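Local coordinates for TraI domain-containing protein (Salmonella typhi, PDB 2IPQ) that is of unknown function but, as the C-terminal domain of a TraI-like protein, is probably related to the nickase/helicases of conjugal DNA transfer, at residues L35-F48 against K107-Y119. Numbering follows the deposited sequence.
Sequences LTCGFVFISVPGVF and KLTGYLIKMSEIY
Strands 39-43 and 105-114 lie next to each other at the middle of the antiparallel sheet, and the first hydrogen-bonded pair between them is Val-40 with Ile-113. Val-40 N gives to Ile-113 O at 2.7 Å, almost straight at 173°, and Val-40 O takes Ile-113 N in return. Ile-42 and Tyr-111 form the next hydrogen-bonded pair, and Val-44 N then bonds to Thr-109 O. A water extends the ladder, giving to Val-44 O and accepting from Thr-109 N. Between these rungs Ser-43 faces Gly-110, whose bare CA lets the backbones close to a CA-CA distance of 4.2 Å.

In this five-stranded sheet, part of the TraI C-terminal family domain, Val-40, Ile-42, Tyr-111 and Ile-113 share one face. Ile-42 carries CG1 between its backbone N and carbonyl carbon (chi1 70°), and the extended branch sends CD1 to Ile-113 CD1, a tight 3.5 Å. Its CG1 lies against Tyr-111 CB. Val-44 CG1 comes obliquely to the same tyrosine, 3.5 Å from Tyr-111 CE1, while the Phe-48 ring, from helix 46-54, meets the tyrosine at its edge. Two hydrogen bonds, to Glu-77 and Gln-73 of helix 68-77, hold the phenol oxygen in place; the turn of the ring is set rather by its neighbours, Val-44 and Phe-48 here and the edge-to-face rings of Phe-76 and His-82. Where the chain turns after strand 105-114, Tyr-119 brings its ring edge to Val-40 CG2, 3.9 Å from Tyr-119 CE1, and Leu-35 CD2 bridges that ring and the selenium of Met-115.

On the opposite face Phe-41 swings its ring alongside the neighbouring strand, CG anti to the backbone N (chi1 174°), bringing CE1 to 3.6 Å from Gly-110 N. Leu-112 CD2 sits at this ring's edge and also touches Phe-39 CB.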
ATOM      1  N   LEU A  35       4.308   5.934  -3.195  1.00 50.66           N
ATOM      2  CA  LEU A  35       5.681   5.513  -3.499  1.00 50.48           C
ATOM      3  C   LEU A  35       6.686   6.285  -2.659  1.00 52.80           C
ATOM      4  O   LEU A  35       6.549   7.511  -2.495  1.00 52.70           O
ATOM      5  CB  LEU A  35       5.974   5.750  -4.975  1.00 48.04           C
ATOM      6  CG  LEU A  35       5.509   4.583  -5.849  1.00 53.85           C
ATOM      7  CD1 LEU A  35       4.014   4.651  -6.075  1.00 50.54           C
ATOM      8  CD2 LEU A  35       6.286   4.501  -7.161  1.00 54.20           C
ATOM      9  N   THR A  36       7.695   5.587  -2.139  1.00 53.91           N
ATOM     10  CA  THR A  36       8.712   6.229  -1.307  1.00 55.50           C
ATOM     11  C   THR A  36      10.031   5.487  -1.244  1.00 52.80           C
ATOM     12  O   THR A  36      10.088   4.379  -0.756  1.00 54.77           O
ATOM     13  CB  THR A  36       8.244   6.395   0.146  1.00 57.87           C
ATOM     14  OG1 THR A  36       6.888   6.875   0.164  1.00 68.24           O
ATOM     15  CG2 THR A  36       9.141   7.398   0.880  1.00 60.07           C
ATOM     16  N   CYS A  37      11.081   6.111  -1.763  0.50 51.90           N
ATOM     17  CA  CYS A  37      12.468   5.659  -1.578  0.50 50.59           C
ATOM     18  C   CYS A  37      12.691   4.164  -1.787  0.50 49.42           C
ATOM     19  O   CYS A  37      13.396   3.538  -0.994  0.50 48.26           O
ATOM     20  CB  CYS A  37      12.979   6.065  -0.196  0.50 50.12           C
ATOM     21  SG  CYS A  37      13.093   7.845   0.046  0.50 50.18           S
ATOM     22  N   GLY A  38      12.092   3.604  -2.843  1.00 47.27           N
ATOM     23  CA  GLY A  38      12.349   2.231  -3.237  1.00 45.21           C
ATOM     24  C   GLY A  38      11.198   1.320  -2.891  1.00 45.15           C
ATOM     25  O   GLY A  38      11.243   0.129  -3.175  1.00 44.35           O
ATOM     26  N   PHE A  39      10.161   1.881  -2.278  1.00 44.66           N
ATOM     27  CA  PHE A  39       9.079   1.084  -1.716  1.00 47.53           C
ATOM     28  C   PHE A  39       7.715   1.633  -2.091  1.00 49.70           C
ATOM     29  O   PHE A  39       7.559   2.841  -2.374  1.00 49.68           O
ATOM     30  CB  PHE A  39       9.212   1.012  -0.188  1.00 47.84           C
ATOM     31  CG  PHE A  39      10.352   0.151   0.268  1.00 48.64           C
ATOM     32  CD1 PHE A  39      10.243  -1.229   0.239  1.00 52.71           C
ATOM     33  CD2 PHE A  39      11.540   0.720   0.709  1.00 49.99           C
ATOM     34  CE1 PHE A  39      11.302  -2.041   0.648  1.00 50.30           C
ATOM     35  CE2 PHE A  39      12.598  -0.069   1.117  1.00 52.69           C
ATOM     36  CZ  PHE A  39      12.480  -1.448   1.089  1.00 53.84           C
ATOM     37  N   VAL A  40       6.728   0.746  -2.096  1.00 51.10           N
ATOM     38  CA  VAL A  40       5.347   1.168  -2.156  1.00 51.50           C
ATOM     39  C   VAL A  40       4.757   1.057  -0.760  1.00 52.16           C
ATOM     40  O   VAL A  40       4.741  -0.002  -0.191  1.00 47.49           O
ATOM     41  CB  VAL A  40       4.555   0.315  -3.145  1.00 55.30           C
ATOM     42  CG1 VAL A  40       3.048   0.761  -3.171  1.00 54.78           C
ATOM     43  CG2 VAL A  40       5.197   0.425  -4.568  1.00 55.02           C
ATOM     44  N   PHE A  41       4.274   2.160  -0.209  1.00 50.55           N
ATOM     45  CA  PHE A  41       3.587   2.115   1.068  1.00 50.45           C
ATOM     46  C   PHE A  41       2.091   1.934   0.851  1.00 51.83           C
ATOM     47  O   PHE A  41       1.455   2.707   0.148  1.00 51.27           O
ATOM     48  CB  PHE A  41       3.843   3.414   1.844  1.00 48.67           C
ATOM     49  CG  PHE A  41       3.059   3.535   3.119  1.00 47.50           C
ATOM     50  CD1 PHE A  41       3.533   2.968   4.297  1.00 49.74           C
ATOM     51  CD2 PHE A  41       1.856   4.247   3.155  1.00 51.79           C
ATOM     52  CE1 PHE A  41       2.814   3.082   5.493  1.00 52.16           C
ATOM     53  CE2 PHE A  41       1.128   4.367   4.354  1.00 50.95           C
ATOM     54  CZ  PHE A  41       1.610   3.787   5.515  1.00 49.41           C
ATOM     55  N   ILE A  42       1.510   0.914   1.473  1.00 53.78           N
ATOM     56  CA  ILE A  42       0.066   0.768   1.394  1.00 52.92           C
ATOM     57  C   ILE A  42      -0.534   0.874   2.799  1.00 52.59           C
ATOM     58  O   ILE A  42      -0.199   0.116   3.744  1.00 49.60           O
ATOM     59  CB  ILE A  42      -0.344  -0.539   0.663  1.00 52.70           C
ATOM     60  CG1 ILE A  42      -0.010  -1.736   1.534  1.00 49.41           C
ATOM     61  CG2 ILE A  42       0.399  -0.683  -0.714  1.00 53.65           C
ATOM     62  CD1 ILE A  42      -0.254  -3.117   0.864  1.00 56.70           C
ATOM     63  N   SER A  43      -1.436   1.814   2.954  1.00 48.96           N
ATOM     64  CA  SER A  43      -1.901   2.065   4.284  1.00 53.42           C
ATOM     65  C   SER A  43      -3.016   1.096   4.646  1.00 51.22           C
ATOM     66  O   SER A  43      -3.785   0.681   3.791  1.00 54.27           O
ATOM     67  CB  SER A  43      -2.289   3.528   4.473  1.00 53.07           C
ATOM     68  OG  SER A  43      -3.545   3.723   3.928  1.00 61.63           O
ATOM     69  N   VAL A  44      -3.069   0.719   5.912  1.00 48.91           N
ATOM     70  CA  VAL A  44      -4.100  -0.184   6.432  1.00 49.33           C
ATOM     71  C   VAL A  44      -4.842   0.493   7.579  1.00 48.51           C
ATOM     72  O   VAL A  44      -4.238   1.184   8.399  1.00 47.75           O
ATOM     73  CB  VAL A  44      -3.565  -1.579   6.913  1.00 47.25           C
ATOM     74  CG1 VAL A  44      -2.357  -2.062   6.101  1.00 48.18           C
ATOM     75  CG2 VAL A  44      -3.239  -1.550   8.322  1.00 50.81           C
ATOM     76  N   PRO A  45      -6.165   0.299   7.641  1.00 48.09           N
ATOM     77  CA  PRO A  45      -6.972  -0.592   6.813  1.00 46.50           C
ATOM     78  C   PRO A  45      -7.361  -0.051   5.417  1.00 45.80           C
ATOM     79  O   PRO A  45      -7.971  -0.773   4.654  1.00 44.77           O
ATOM     80  CB  PRO A  45      -8.224  -0.768   7.666  1.00 45.60           C
ATOM     81  CG  PRO A  45      -8.401   0.611   8.251  1.00 46.35           C
ATOM     82  CD  PRO A  45      -6.993   1.020   8.627  1.00 48.54           C
ATOM     83  N   GLY A  46      -7.019   1.195   5.084  1.00 49.34           N
ATOM     84  CA  GLY A  46      -7.487   1.834   3.845  1.00 45.94           C
ATOM     85  C   GLY A  46      -7.368   0.982   2.575  1.00 47.83           C
ATOM     86  O   GLY A  46      -8.298   0.919   1.783  1.00 48.65           O
ATOM     87  N   VAL A  47      -6.240   0.314   2.360  1.00 47.40           N
ATOM     88  CA  VAL A  47      -6.054  -0.401   1.095  1.00 47.85           C
ATOM     89  C   VAL A  47      -6.964  -1.642   0.998  1.00 48.59           C
ATOM     90  O   VAL A  47      -7.369  -2.050  -0.080  1.00 48.30           O
ATOM     91  CB  VAL A  47      -4.603  -0.848   0.892  1.00 50.63           C
ATOM     92  CG1 VAL A  47      -4.239  -1.896   1.941  1.00 50.83           C
ATOM     93  CG2 VAL A  47      -4.454  -1.499  -0.501  1.00 47.76           C
ATOM     94  N   PHE A  48      -7.293  -2.241   2.135  1.00 48.76           N
ATOM     95  CA  PHE A  48      -8.179  -3.395   2.158  1.00 46.89           C
ATOM     96  C   PHE A  48      -9.632  -2.977   1.990  1.00 48.10           C
ATOM     97  O   PHE A  48     -10.404  -3.644   1.314  1.00 49.47           O
ATOM     98  CB  PHE A  48      -7.984  -4.169   3.446  1.00 45.65           C
ATOM     99  CG  PHE A  48      -6.616  -4.793   3.568  1.00 48.87           C
ATOM    100  CD1 PHE A  48      -6.169  -5.703   2.616  1.00 43.81           C
ATOM    101  CD2 PHE A  48      -5.791  -4.477   4.636  1.00 45.82           C
ATOM    102  CE1 PHE A  48      -4.908  -6.285   2.719  1.00 54.53           C
ATOM    103  CE2 PHE A  48      -4.535  -5.038   4.757  1.00 53.42           C
ATOM    104  CZ  PHE A  48      -4.079  -5.951   3.798  1.00 52.42           C
ATOM    105  N   LYS A 107      -1.594  10.664  10.625  1.00 43.32           N
ATOM    106  CA  LYS A 107      -0.659   9.604  10.897  1.00 45.00           C
ATOM    107  C   LYS A 107      -1.258   8.295  10.438  1.00 45.12           C
ATOM    108  O   LYS A 107      -2.419   8.005  10.733  1.00 46.68           O
ATOM    109  CB  LYS A 107      -0.318   9.573  12.377  1.00 44.66           C
ATOM    110  CG  LYS A 107       1.168   9.512  12.587  1.00 49.00           C
ATOM    111  CD  LYS A 107       1.640  10.698  13.300  1.00 41.17           C
ATOM    112  CE  LYS A 107       3.035  11.075  12.832  1.00 49.92           C
ATOM    113  NZ  LYS A 107       3.170  12.586  12.847  1.00 50.92           N
ATOM    114  N   LEU A 108      -0.473   7.519   9.695  1.00 43.90           N
ATOM    115  CA  LEU A 108      -0.945   6.298   9.088  1.00 43.83           C
ATOM    116  C   LEU A 108       0.049   5.181   9.415  1.00 45.78           C
ATOM    117  O   LEU A 108       1.206   5.446   9.735  1.00 43.17           O
ATOM    118  CB  LEU A 108      -0.962   6.463   7.562  1.00 43.43           C
ATOM    119  CG  LEU A 108      -1.821   7.509   6.864  1.00 47.18           C
ATOM    120  CD1 LEU A 108      -1.484   7.440   5.369  1.00 47.53           C
ATOM    121  CD2 LEU A 108      -3.301   7.229   7.140  1.00 49.32           C
ATOM    122  N   THR A 109      -0.412   3.940   9.315  1.00 45.25           N
ATOM    123  CA  THR A 109       0.473   2.771   9.357  1.00 47.98           C
ATOM    124  C   THR A 109       0.118   1.828   8.211  1.00 47.19           C
ATOM    125  O   THR A 109      -0.995   1.876   7.686  1.00 44.48           O
ATOM    126  CB  THR A 109       0.518   2.047  10.763  1.00 47.67           C
ATOM    127  OG1 THR A 109       0.018   0.727  10.679  1.00 58.29           O
ATOM    128  CG2 THR A 109      -0.235   2.797  11.820  1.00 46.37           C
ATOM    129  N   GLY A 110       1.073   0.995   7.810  1.00 47.69           N
ATOM    130  CA  GLY A 110       0.820   0.036   6.760  1.00 46.51           C
ATOM    131  C   GLY A 110       2.092  -0.643   6.325  1.00 45.38           C
ATOM    132  O   GLY A 110       3.099  -0.579   6.995  1.00 43.46           O
ATOM    133  N   TYR A 111       2.024  -1.271   5.166  1.00 45.41           N
ATOM    134  CA  TYR A 111       3.050  -2.173   4.697  1.00 45.78           C
ATOM    135  C   TYR A 111       3.964  -1.414   3.775  1.00 44.73           C
ATOM    136  O   TYR A 111       3.535  -0.476   3.112  1.00 45.56           O
ATOM    137  CB  TYR A 111       2.380  -3.302   3.915  1.00 46.12           C
ATOM    138  CG  TYR A 111       1.556  -4.241   4.771  1.00 47.66           C
ATOM    139  CD1 TYR A 111       0.146  -4.211   4.740  1.00 50.56           C
ATOM    140  CD2 TYR A 111       2.177  -5.162   5.609  1.00 50.41           C
ATOM    141  CE1 TYR A 111      -0.626  -5.109   5.547  1.00 47.19           C
ATOM    142  CE2 TYR A 111       1.431  -6.051   6.407  1.00 49.47           C
ATOM    143  CZ  TYR A 111       0.038  -6.018   6.372  1.00 53.01           C
ATOM    144  OH  TYR A 111      -0.670  -6.902   7.171  1.00 50.03           O
ATOM    145  N   LEU A 112       5.220  -1.824   3.728  1.00 43.54           N
ATOM    146  CA  LEU A 112       6.113  -1.466   2.632  1.00 45.06           C
ATOM    147  C   LEU A 112       6.321  -2.627   1.673  1.00 44.40           C
ATOM    148  O   LEU A 112       6.599  -3.740   2.092  1.00 46.99           O
ATOM    149  CB  LEU A 112       7.475  -1.031   3.186  1.00 45.36           C
ATOM    150  CG  LEU A 112       7.498   0.319   3.925  1.00 45.59           C
ATOM    151  CD1 LEU A 112       8.915   0.582   4.299  1.00 44.15           C
ATOM    152  CD2 LEU A 112       7.003   1.393   3.037  1.00 41.18           C
ATOM    153  N   ILE A 113       6.203  -2.378   0.383  1.00 42.43           N
ATOM    154  CA  ILE A 113       6.438  -3.430  -0.596  1.00 42.60           C
ATOM    155  C   ILE A 113       7.470  -2.954  -1.607  1.00 43.19           C
ATOM    156  O   ILE A 113       7.312  -1.878  -2.189  1.00 42.73           O
ATOM    157  CB  ILE A 113       5.127  -3.715  -1.338  1.00 43.28           C
ATOM    158  CG1 ILE A 113       4.083  -4.234  -0.346  1.00 42.80           C
ATOM    159  CG2 ILE A 113       5.361  -4.658  -2.545  1.00 41.61           C
ATOM    160  CD1 ILE A 113       2.670  -3.980  -0.794  1.00 51.30           C
ATOM    161  N   LYS A 114       8.508  -3.752  -1.821  1.00 43.72           N
ATOM    162  CA  LYS A 114       9.574  -3.425  -2.761  1.00 46.60           C
ATOM    163  C   LYS A 114       8.974  -3.078  -4.097  1.00 48.45           C
ATOM    164  O   LYS A 114       8.121  -3.826  -4.579  1.00 47.15           O
ATOM    165  CB  LYS A 114      10.480  -4.626  -2.971  1.00 43.87           C
ATOM    166  CG  LYS A 114      11.531  -4.819  -1.936  1.00 51.25           C
ATOM    167  CD  LYS A 114      12.495  -5.961  -2.337  1.00 49.92           C
ATOM    168  CE  LYS A 114      13.248  -5.630  -3.624  1.00 49.83           C
ATOM    169  NZ  LYS A 114      14.437  -6.502  -3.854  1.00 63.42           N
HETATM  170  N   MSE A 115       9.427  -1.969  -4.688  1.00 49.84           N
HETATM  171  CA  MSE A 115       8.898  -1.471  -5.964  1.00 59.09           C
HETATM  172  C   MSE A 115       8.817  -2.537  -7.048  1.00 55.77           C
HETATM  173  O   MSE A 115       7.848  -2.585  -7.802  1.00 55.43           O
HETATM  174  CB  MSE A 115       9.774  -0.346  -6.520  1.00 59.56           C
HETATM  175  CG  MSE A 115      10.022   0.776  -5.563  1.00 66.33           C
HETATM  176 SE   MSE A 115       9.223   2.438  -6.130  1.00 82.95          SE
HETATM  177  CE  MSE A 115      10.838   3.405  -6.663  1.00 69.99           C
ATOM    178  N   SER A 116       9.846  -3.376  -7.130  1.00 53.61           N
ATOM    179  CA  SER A 116       9.961  -4.343  -8.196  1.00 52.72           C
ATOM    180  C   SER A 116       9.045  -5.562  -8.016  1.00 53.43           C
ATOM    181  O   SER A 116       8.984  -6.417  -8.896  1.00 54.42           O
ATOM    182  CB  SER A 116      11.411  -4.804  -8.303  1.00 53.35           C
ATOM    183  OG  SER A 116      11.798  -5.464  -7.107  1.00 52.49           O
ATOM    184  N   GLU A 117       8.339  -5.665  -6.891  1.00 52.48           N
ATOM    185  CA  GLU A 117       7.295  -6.680  -6.781  1.00 52.97           C
ATOM    186  C   GLU A 117       6.023  -6.200  -7.504  1.00 51.90           C
ATOM    187  O   GLU A 117       5.176  -7.006  -7.879  1.00 51.47           O
ATOM    188  CB  GLU A 117       6.997  -7.049  -5.314  1.00 52.55           C
ATOM    189  CG  GLU A 117       8.202  -7.571  -4.487  1.00 59.69           C
ATOM    190  CD  GLU A 117       8.306  -9.110  -4.377  1.00 70.10           C
ATOM    191  OE1 GLU A 117       7.785  -9.852  -5.251  1.00 72.55           O
ATOM    192  OE2 GLU A 117       8.930  -9.585  -3.398  1.00 71.84           O
ATOM    193  N   ILE A 118       5.902  -4.882  -7.687  1.00 49.67           N
ATOM    194  CA  ILE A 118       4.761  -4.282  -8.385  1.00 47.95           C
ATOM    195  C   ILE A 118       5.155  -3.838  -9.778  1.00 46.68           C
ATOM    196  O   ILE A 118       4.589  -4.291 -10.768  1.00 47.86           O
ATOM    197  CB  ILE A 118       4.235  -2.996  -7.698  1.00 47.66           C
ATOM    198  CG1 ILE A 118       4.036  -3.177  -6.185  1.00 49.14           C
ATOM    199  CG2 ILE A 118       3.015  -2.452  -8.463  1.00 41.46           C
ATOM    200  CD1 ILE A 118       2.926  -4.086  -5.800  1.00 52.71           C
ATOM    201  N   TYR A 119       6.128  -2.932  -9.837  1.00 45.11           N
ATOM    202  CA  TYR A 119       6.535  -2.296 -11.079  1.00 45.46           C
ATOM    203  C   TYR A 119       7.797  -2.963 -11.593  1.00 47.05           C
ATOM    204  O   TYR A 119       7.752  -3.818 -12.474  1.00 50.02           O
ATOM    205  CB  TYR A 119       6.837  -0.818 -10.833  1.00 44.06           C
ATOM    206  CG  TYR A 119       5.696  -0.006 -10.245  1.00 43.05           C
ATOM    207  CD1 TYR A 119       5.694   0.357  -8.903  1.00 42.26           C
ATOM    208  CD2 TYR A 119       4.627   0.415 -11.036  1.00 44.08           C
ATOM    209  CE1 TYR A 119       4.652   1.117  -8.353  1.00 37.90           C
ATOM    210  CE2 TYR A 119       3.583   1.170 -10.497  1.00 46.04           C
ATOM    211  CZ  TYR A 119       3.608   1.511  -9.147  1.00 43.03           C
ATOM    212  OH  TYR A 119       2.588   2.254  -8.599  1.00 41.35           O
TER
HETATM  213  O   HOH W   1      -3.214   3.601   8.519  1.00 39.78           O